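Local coordinates for DNA polymerase III, beta subunit (Thermotoga maritima, PDB 1VPK), which probably tethers DNA polymerases and other proteins to DNA, acting as a ring-shaped sliding clamp that keeps replication processive, at residues Leu20-Lys25 against Thr99-Glu104; Lys152-Ala157 against Leu205-Met210; Phe170-Lys175 against Arg179-Asp184. All coordinates share one frame; numbering follows the deposited sequence. Where two conformers were deposited one is given.

How the contacts relate
Contact 1 belongs to the N-terminal domain of the clamp, contacts 2 and 3 to the central domain, so the set samples two of its three related domains. The centres of contacts 1 and 2 lie about 31 Å apart, and their nearest atoms about 14 Å; contact 3 is farther still, with its centre about 38 Å from that of contact 1. Contacts 2 and 3 form one continuous piece of core, with centres about 11 Å apart. The hairpin of contact 3 (strands 168-174 and 177-183) is nested in the loop closed by contact 2. M210 SD packs 3.4 Å from W171 NE1, while V153 O lies 3.4 Å from A182 CB.

Contact 1: Leu20-Lys25 against Thr99-Glu104; sequences LELKDK and TELSLE
No flat group takes part where L22 meets T99 and L101: methyl rests on methyl, with no ring or amide face between helix and strand. One branch of the leucine does all the touching. L22 CD2 lies 4.0 Å from T99 CG2 and 4.3 Å from L101 CD2, so the helix sets one methyl against two strand residues whose side chains both start out toward it. The L22 and T99 side chains cross at about a right angle. With CG anti to the backbone N (chi1 -173°), L22 reaches off the helix to the strand. T99 turns CG2 to the leucine and gives its hydroxyl a separate task, a hydrogen bond between OG1 and T19 OG1. Away from the strand, the same helix carries a salt bridge between K25 NZ and E21 OE2; K25 also pairs with D240. The contact is small and buried, and joins helix 19-29 to strand 98-104 of the N-terminal domain. I56 and F54 of strand 53-59, in the sheet that continues into the central domain, touch L22 and L101 respectively, while strands 13-18 and 107-112 flank strand 98-104 in its own sheet.

Contact 2: Lys152-Ala157 against Leu205-Met210; sequences KVIFAA and LSLKSM
I154 and A157 both meet one methyl of L207. L207 CD1 sits 3.5 Å from I154 CG1 and 3.8 Å from I154 CD1, and A157 CB touches that methyl at 4.1 Å, roughly at right angles to the isoleucine's approach. The isoleucine tip then runs on to the next turn of the opposing helix, where I154 CD1 meets M210 CB at 3.7 Å. Extended through CG1, which stands anti to the backbone N (chi1 -162°), I154 spans both residues with one arm. M210 offers only the root of its side chain here; its bent chain carries the sulfur off toward W171. Behind these apolar groups, a backbone turn and a side-chain cap set the geometry. The turn brings I154 and A157 to the same side, closed by A157 N to I154 O at 3.2 Å. On the other segment S206 is the N-cap: its OG accepts from S209 N at 3.0 Å with an N-H...O angle of 158°, fixing the first turn from which L207 and M210 project. S206 OG is also hydrogen-bonded to E62, and K208 reaches D60 in a salt bridge, tying this helix start to the N-terminal domain. Two helices packed side by side against a beta sheet, here 143-153 with its following turn and 207-218, are the hallmark of a sliding-clamp domain; in this family such helices line the channel that encircles DNA.

Contact 3: Phe170-Lys175 against Arg179-Asp184; sequences FWELHK and RLVASD
F170 and V181 exchange a pair of backbone hydrogen bonds, F170 N to V181 O at 2.8 Å and V181 N to F170 O at 2.9 Å, the first of them nearly straight. E172 and R179 repeat the pattern two residues on, E172 N to R179 O and R179 N to E172 O both at 2.9 Å. Between these hydrogen-bonded pairs sits the non-hydrogen-bonded pair W171 and L180, where L180 CA gives a C-H...O contact to F170 O at 3.3 Å. E172 and R179 run side by side, yet E172 OE1 and R179 NH1 stay 4.6 Å apart, beyond a salt bridge. Instead Y255 OH mediates, bonded to both E172 OE2 and R179 NH1, while R179 NE is paired with E192. On the face carrying W171 and L180, a CH-pi contact dominates: L180 CD2 sits 3.6 Å from the centroid of the five-membered ring of W171, 14° off the normal. Both side chains have CG anti to the carbonyl carbon (chi1 -62° for W171), which lays them alongside and brings that methyl over the indole. W171 also stacks on F203 of neighbouring strand 201-206. An alanine in place of W171 would remove the indole and is likely to leave L180 CD2 without its aromatic bed and F203 without its stacking partner. The strands form a beta hairpin in the sheet that the central domain shares with the C-terminal domain, with strand 201-206 beside 170-175 and strand 187-194 bordering the 179-184 side.

Contact 1: Leu20-Lys25 against Thr99-Glu104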
loop_
_atom_site.group_PDB
_atom_site.type_symbol
_atom_site.label_atom_id
_atom_site.label_comp_id
_atom_site.label_asym_id
_atom_site.label_seq_id
_atom_site.Cartn_x
_atom_site.Cartn_y
_atom_site.Cartn_z
ATOM N N LEU A 20 6.474 12.213 -23.108
ATOM C CA LEU A 20 7.550 11.777 -22.221
ATOM C C LEU A 20 8.368 12.958 -21.652
ATOM O O LEU A 20 8.670 12.992 -20.427
ATOM C CB LEU A 20 8.428 10.780 -22.990
ATOM C CG LEU A 20 9.494 10.116 -22.138
ATOM C CD1 LEU A 20 8.869 9.285 -20.978
ATOM C CD2 LEU A 20 10.355 9.255 -23.036
ATOM N N GLU A 21 8.685 13.942 -22.505
ATOM C CA GLU A 21 9.399 15.167 -22.064
ATOM C C GLU A 21 8.595 15.990 -21.070
ATOM O O GLU A 21 9.129 16.420 -20.045
ATOM C CB GLU A 21 9.763 16.030 -23.256
ATOM C CG GLU A 21 10.418 17.365 -22.923
ATOM C CD GLU A 21 11.787 17.292 -22.244
ATOM O OE1 GLU A 21 12.430 16.214 -22.160
ATOM O OE2 GLU A 21 12.271 18.374 -21.857
ATOM N N LEU A 22 7.325 16.260 -21.398
ATOM C CA LEU A 22 6.476 17.006 -20.529
ATOM C C LEU A 22 6.328 16.307 -19.203
ATOM O O LEU A 22 6.356 16.957 -18.155
ATOM C CB LEU A 22 5.073 17.220 -21.180
ATOM C CG LEU A 22 4.115 18.136 -20.433
ATOM C CD1 LEU A 22 4.669 19.571 -20.332
ATOM C CD2 LEU A 22 2.715 18.124 -21.115
ATOM N N LYS A 23 6.047 15.012 -19.239
ATOM C CA LYS A 23 5.923 14.197 -18.030
ATOM C C LYS A 23 7.179 14.251 -17.134
ATOM O O LYS A 23 7.102 14.443 -15.911
ATOM C CB LYS A 23 5.672 12.754 -18.444
ATOM C CG LYS A 23 5.279 11.828 -17.295
ATOM C CD LYS A 23 4.738 10.469 -17.843
ATOM C CE LYS A 23 5.799 9.648 -18.585
ATOM N NZ LYS A 23 5.311 8.272 -19.027
ATOM N N ASP A 24 8.336 14.038 -17.756
ATOM C CA ASP A 24 9.646 14.096 -17.080
ATOM C C ASP A 24 9.895 15.458 -16.403
ATOM O O ASP A 24 10.275 15.523 -15.232
ATOM C CB ASP A 24 10.753 13.766 -18.092
ATOM C CG ASP A 24 10.705 12.313 -18.567
ATOM O OD1 ASP A 24 9.714 11.595 -18.256
ATOM O OD2 ASP A 24 11.663 11.888 -19.261
ATOM N N LYS A 25 9.655 16.557 -17.111
ATOM C CA LYS A 25 9.895 17.895 -16.520
ATOM C C LYS A 25 8.909 18.306 -15.416
ATOM O O LYS A 25 9.297 18.943 -14.421
ATOM C CB LYS A 25 9.984 18.968 -17.631
ATOM C CG LYS A 25 11.142 18.682 -18.605
ATOM C CD LYS A 25 12.502 19.014 -17.910
ATOM C CE LYS A 25 13.741 18.448 -18.599
ATOM N NZ LYS A 25 13.985 18.737 -20.011
ATOM N N THR A 99 2.049 15.658 -27.298
ATOM C CA THR A 99 1.123 16.491 -26.558
ATOM C C THR A 99 1.198 17.905 -27.106
ATOM O O THR A 99 2.285 18.391 -27.437
ATOM C CB THR A 99 1.423 16.527 -25.056
ATOM O OG1 THR A 99 1.147 15.243 -24.466
ATOM C CG2 THR A 99 0.545 17.558 -24.369
ATOM N N GLU A 100 0.024 18.523 -27.268
ATOM C CA GLU A 100 -0.102 19.882 -27.772
ATOM C C GLU A 100 -0.722 20.760 -26.646
ATOM O O GLU A 100 -1.721 20.373 -26.035
ATOM C CB GLU A 100 -0.954 19.892 -29.055
ATOM C CG GLU A 100 -0.143 19.546 -30.291
ATOM C CD GLU A 100 -0.947 19.568 -31.610
ATOM O OE1 GLU A 100 -2.208 19.401 -31.579
ATOM O OE2 GLU A 100 -0.293 19.721 -32.693
ATOM N N LEU A 101 -0.098 21.900 -26.369
ATOM C CA LEU A 101 -0.568 22.854 -25.373
ATOM C C LEU A 101 -0.956 24.162 -26.048
ATOM O O LEU A 101 -0.294 24.637 -26.979
ATOM C CB LEU A 101 0.503 23.216 -24.369
ATOM C CG LEU A 101 1.304 22.154 -23.665
ATOM C CD1 LEU A 101 2.335 22.907 -22.835
ATOM C CD2 LEU A 101 0.373 21.331 -22.805
ATOM N N SER A 102 -2.051 24.744 -25.581
ATOM C CA SER A 102 -2.474 26.023 -26.122
ATOM C C SER A 102 -3.372 26.664 -25.100
ATOM O O SER A 102 -3.666 26.063 -24.080
ATOM C CB SER A 102 -3.186 25.864 -27.476
ATOM O OG SER A 102 -4.329 25.021 -27.402
ATOM N N LEU A 103 -3.795 27.880 -25.388
ATOM C CA LEU A 103 -4.739 28.611 -24.555
ATOM C C LEU A 103 -6.073 28.821 -25.304
ATOM O O LEU A 103 -6.095 29.048 -26.519
ATOM C CB LEU A 103 -4.137 29.941 -24.087
ATOM C CG LEU A 103 -2.870 29.769 -23.237
ATOM C CD1 LEU A 103 -2.096 31.060 -23.177
ATOM C CD2 LEU A 103 -3.127 29.315 -21.804
ATOM N N GLU A 104 -7.176 28.661 -24.587
ATOM C CA GLU A 104 -8.514 28.962 -25.117
ATOM C C GLU A 104 -9.170 29.632 -23.938
ATOM O O GLU A 104 -9.245 29.046 -22.873
ATOM C CB GLU A 104 -9.261 27.681 -25.560
ATOM C CG GLU A 104 -10.799 27.837 -25.856
ATOM C CD GLU A 104 -11.428 26.568 -26.515
ATOM O OE1 GLU A 104 -10.661 25.712 -27.057
ATOM O OE2 GLU A 104 -12.683 26.445 -26.498
#

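Contact 2: Lys152-Ala157 against Leu205-Met210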
loop_
_atom_site.group_PDB
_atom_site.type_symbol
_atom_site.label_atom_id
_atom_site.label_comp_id
_atom_site.label_asym_id
_atom_site.label_seq_id
_atom_site.Cartn_x
_atom_site.Cartn_y
_atom_site.Cartn_z
ATOM N N LYS A 152 21.147 6.384 1.175
ATOM C CA LYS A 152 21.729 5.676 2.309
ATOM C C LYS A 152 21.642 6.473 3.601
ATOM O O LYS A 152 21.797 5.897 4.662
ATOM C CB LYS A 152 23.163 5.199 1.974
ATOM C CG LYS A 152 23.125 3.886 1.238
ATOM C CD LYS A 152 24.458 3.379 0.803
ATOM C CE LYS A 152 24.265 2.090 -0.049
ATOM N NZ LYS A 152 25.491 1.200 -0.125
ATOM N N VAL A 153 21.321 7.768 3.538
ATOM C CA VAL A 153 21.231 8.571 4.753
ATOM C C VAL A 153 19.887 9.226 5.055
ATOM O O VAL A 153 19.601 9.452 6.215
ATOM C CB VAL A 153 22.309 9.715 4.812
ATOM C CG1 VAL A 153 23.758 9.133 4.560
ATOM C CG2 VAL A 153 21.984 10.828 3.861
ATOM N N ILE A 154 19.102 9.567 4.016
ATOM C CA ILE A 154 17.979 10.496 4.184
ATOM C C ILE A 154 16.906 10.000 5.151
ATOM O O ILE A 154 16.277 10.788 5.817
ATOM C CB ILE A 154 17.348 10.917 2.808
ATOM C CG1 ILE A 154 16.512 12.196 2.980
ATOM C CG2 ILE A 154 16.584 9.737 2.157
ATOM C CD1 ILE A 154 16.185 12.854 1.666
ATOM N N PHE A 155 16.735 8.697 5.249
ATOM C CA PHE A 155 15.795 8.104 6.207
ATOM C C PHE A 155 16.024 8.429 7.683
ATOM O O PHE A 155 15.120 8.273 8.492
ATOM C CB PHE A 155 15.752 6.588 6.083
ATOM C CG PHE A 155 16.932 5.887 6.736
ATOM C CD1 PHE A 155 18.115 5.668 6.024
ATOM C CD2 PHE A 155 16.833 5.395 8.024
ATOM C CE1 PHE A 155 19.155 5.018 6.607
ATOM C CE2 PHE A 155 17.889 4.745 8.627
ATOM C CZ PHE A 155 19.053 4.554 7.903
ATOM N N ALA A 156 17.252 8.814 8.046
ATOM C CA ALA A 156 17.576 9.038 9.442
ATOM C C ALA A 156 17.306 10.514 9.859
ATOM O O ALA A 156 17.347 10.829 11.054
ATOM C CB ALA A 156 19.014 8.643 9.699
ATOM N N ALA A 157 16.988 11.392 8.898
ATOM C CA ALA A 157 16.656 12.781 9.217
ATOM C C ALA A 157 15.402 12.888 10.043
ATOM O O ALA A 157 14.450 12.149 9.822
ATOM C CB ALA A 157 16.478 13.590 7.956
ATOM N N LEU A 205 21.025 21.259 4.206
ATOM C CA LEU A 205 19.836 21.427 3.382
ATOM C C LEU A 205 18.674 20.718 4.072
ATOM O O LEU A 205 18.850 19.628 4.674
ATOM C CB LEU A 205 20.066 20.868 1.974
ATOM C CG LEU A 205 21.170 21.515 1.111
ATOM C CD1 LEU A 205 21.276 20.773 -0.198
ATOM C CD2 LEU A 205 20.960 23.037 0.880
ATOM N N SER A 206 17.502 21.340 4.000
ATOM C CA SER A 206 16.272 20.856 4.649
ATOM C C SER A 206 15.855 19.522 4.057
ATOM O O SER A 206 16.256 19.164 2.932
ATOM C CB SER A 206 15.104 21.860 4.503
ATOM O OG SER A 206 14.494 21.800 3.192
ATOM N N LEU A 207 15.031 18.785 4.797
ATOM C CA LEU A 207 14.551 17.515 4.305
ATOM C C LEU A 207 13.715 17.701 3.042
ATOM O O LEU A 207 13.880 16.935 2.088
ATOM C CB LEU A 207 13.754 16.794 5.384
ATOM C CG LEU A 207 13.223 15.392 5.057
ATOM C CD1 LEU A 207 14.314 14.477 4.550
ATOM C CD2 LEU A 207 12.595 14.855 6.296
ATOM N N LYS A 208 12.871 18.738 3.012
ATOM C CA LYS A 208 12.089 19.041 1.815
ATOM C C LYS A 208 12.998 19.330 0.588
ATOM O O LYS A 208 12.738 18.839 -0.502
ATOM C CB LYS A 208 11.071 20.161 2.050
ATOM C CG LYS A 208 10.278 20.459 0.760
ATOM C CD LYS A 208 8.796 20.565 0.873
ATOM C CE LYS A 208 8.190 21.042 -0.472
ATOM N NZ LYS A 208 7.281 22.145 -0.285
ATOM N N SER A 209 14.091 20.062 0.794
ATOM C CA SER A 209 15.027 20.355 -0.274
ATOM C C SER A 209 15.676 19.068 -0.780
ATOM O O SER A 209 15.781 18.847 -1.974
ATOM C CB SER A 209 16.098 21.338 0.183
ATOM O OG SER A 209 15.605 22.653 0.293
ATOM N N MET A 210 16.046 18.206 0.155
ATOM C CA MET A 210 16.683 16.925 -0.135
ATOM C C MET A 210 15.854 15.905 -0.875
ATOM O O MET A 210 16.394 15.163 -1.698
ATOM C CB MET A 210 17.234 16.336 1.175
ATOM C CG MET A 210 18.422 17.129 1.700
ATOM S SD MET A 210 19.811 17.209 0.562
ATOM C CE MET A 210 20.327 15.488 0.349
#

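Contact 3: Phe170-Lys175 against Arg179-Asp184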
loop_
_atom_site.group_PDB
_atom_site.type_symbol
_atom_site.label_atom_id
_atom_site.label_comp_id
_atom_site.label_asym_id
_atom_site.label_seq_id
_atom_site.Cartn_x
_atom_site.Cartn_y
_atom_site.Cartn_z
ATOM N N PHE A 170 23.141 17.036 6.145
ATOM C CA PHE A 170 24.317 17.874 6.278
ATOM C C PHE A 170 25.349 17.410 5.269
ATOM O O PHE A 170 25.656 16.213 5.173
ATOM C CB PHE A 170 24.833 17.796 7.735
ATOM C CG PHE A 170 25.892 18.827 8.072
ATOM C CD1 PHE A 170 25.625 20.188 7.980
ATOM C CD2 PHE A 170 27.151 18.425 8.517
ATOM C CE1 PHE A 170 26.599 21.116 8.292
ATOM C CE2 PHE A 170 28.137 19.370 8.824
ATOM C CZ PHE A 170 27.853 20.699 8.718
ATOM N N TRP A 171 25.896 18.362 4.524
ATOM C CA TRP A 171 26.904 18.089 3.520
ATOM C C TRP A 171 28.238 18.613 4.014
ATOM O O TRP A 171 28.323 19.776 4.378
ATOM C CB TRP A 171 26.570 18.799 2.204
ATOM C CG TRP A 171 25.296 18.395 1.539
ATOM C CD1 TRP A 171 24.056 18.345 2.095
ATOM C CD2 TRP A 171 25.128 18.072 0.149
ATOM N NE1 TRP A 171 23.123 17.945 1.145
ATOM C CE2 TRP A 171 23.766 17.771 -0.055
ATOM C CE3 TRP A 171 26.005 17.993 -0.940
ATOM C CZ2 TRP A 171 23.257 17.416 -1.315
ATOM C CZ3 TRP A 171 25.513 17.586 -2.166
ATOM C CH2 TRP A 171 24.144 17.327 -2.349
ATOM N N GLU A 172 29.282 17.767 3.974
ATOM C CA GLU A 172 30.647 18.179 4.251
ATOM C C GLU A 172 31.551 17.858 3.091
ATOM O O GLU A 172 31.710 16.677 2.701
ATOM C CB GLU A 172 31.207 17.454 5.463
ATOM C CG GLU A 172 30.557 17.841 6.758
ATOM C CD GLU A 172 31.118 17.004 7.900
ATOM O OE1 GLU A 172 32.339 16.868 8.003
ATOM O OE2 GLU A 172 30.326 16.445 8.662
ATOM N N LEU A 173 32.138 18.902 2.526
ATOM C CA LEU A 173 33.130 18.746 1.463
ATOM C C LEU A 173 34.559 18.984 1.962
ATOM O O LEU A 173 34.860 19.970 2.654
ATOM C CB LEU A 173 32.892 19.707 0.268
ATOM C CG LEU A 173 31.785 19.498 -0.745
ATOM C CD1 LEU A 173 31.987 18.172 -1.483
ATOM C CD2 LEU A 173 30.416 19.554 -0.080
ATOM N N HIS A 174 35.434 18.069 1.555
ATOM C CA HIS A 174 36.865 18.260 1.623
ATOM C C HIS A 174 37.462 17.979 0.251
ATOM O O HIS A 174 36.741 17.599 -0.698
ATOM C CB HIS A 174 37.463 17.333 2.664
ATOM C CG HIS A 174 36.988 17.622 4.047
ATOM N ND1 HIS A 174 35.830 17.085 4.559
ATOM C CD2 HIS A 174 37.497 18.418 5.015
ATOM C CE1 HIS A 174 35.658 17.517 5.796
ATOM N NE2 HIS A 174 36.647 18.338 6.089
ATOM N N LYS A 175 38.765 18.194 0.143
ATOM C CA LYS A 175 39.532 17.839 -1.043
ATOM C C LYS A 175 39.113 16.431 -1.464
ATOM O O LYS A 175 39.169 15.493 -0.667
ATOM C CB LYS A 175 41.049 17.887 -0.732
ATOM C CG LYS A 175 42.008 17.692 -1.919
ATOM C CD LYS A 175 41.659 18.602 -3.089
ATOM C CE LYS A 175 42.886 19.128 -3.866
ATOM N NZ LYS A 175 42.493 20.320 -4.729
ATOM N N ARG A 179 30.874 13.914 2.238
ATOM C CA ARG A 179 30.190 13.174 3.273
ATOM C C ARG A 179 28.839 13.798 3.467
ATOM O O ARG A 179 28.714 15.006 3.529
ATOM C CB ARG A 179 30.969 13.255 4.586
ATOM C CG ARG A 179 30.292 12.607 5.792
ATOM C CD ARG A 179 31.104 12.799 7.105
ATOM N NE ARG A 179 32.378 12.092 7.135
ATOM C CZ ARG A 179 33.139 11.986 8.240
ATOM N NH1 ARG A 179 32.741 12.510 9.387
ATOM N NH2 ARG A 179 34.264 11.334 8.205
ATOM N N LEU A 180 27.840 12.934 3.592
ATOM C CA LEU A 180 26.517 13.301 3.940
ATOM C C LEU A 180 26.151 12.696 5.276
ATOM O O LEU A 180 26.485 11.547 5.539
ATOM C CB LEU A 180 25.550 12.760 2.893
ATOM C CG LEU A 180 25.673 13.258 1.463
ATOM C CD1 LEU A 180 24.498 12.665 0.630
ATOM C CD2 LEU A 180 25.679 14.798 1.427
ATOM N N VAL A 181 25.445 13.465 6.099
ATOM C CA VAL A 181 25.052 13.022 7.432
ATOM C C VAL A 181 23.617 13.413 7.708
ATOM O O VAL A 181 23.202 14.501 7.385
ATOM C CB VAL A 181 25.933 13.644 8.546
ATOM C CG1 VAL A 181 25.739 12.887 9.892
ATOM C CG2 VAL A 181 27.380 13.570 8.174
ATOM N N ALA A 182 22.875 12.517 8.331
ATOM C CA ALA A 182 21.526 12.830 8.761
ATOM C C ALA A 182 21.278 12.160 10.079
ATOM O O ALA A 182 21.794 11.051 10.328
ATOM C CB ALA A 182 20.478 12.353 7.705
ATOM N N SER A 183 20.480 12.814 10.922
ATOM C CA SER A 183 20.164 12.297 12.245
ATOM C C SER A 183 18.851 12.874 12.737
ATOM O O SER A 183 18.447 13.949 12.293
ATOM C CB SER A 183 21.253 12.699 13.242
ATOM O OG SER A 183 20.895 12.280 14.546
ATOM N N ASP A 184 18.217 12.167 13.671
ATOM C CA ASP A 184 17.017 12.623 14.301
ATOM C C ASP A 184 17.151 12.664 15.811
ATOM O O ASP A 184 16.142 12.757 16.534
ATOM C CB ASP A 184 15.831 11.759 13.879
ATOM C CG ASP A 184 15.898 10.323 14.402
ATOM O OD1 ASP A 184 16.859 9.913 15.128
ATOM O OD2 ASP A 184 14.954 9.594 14.048
#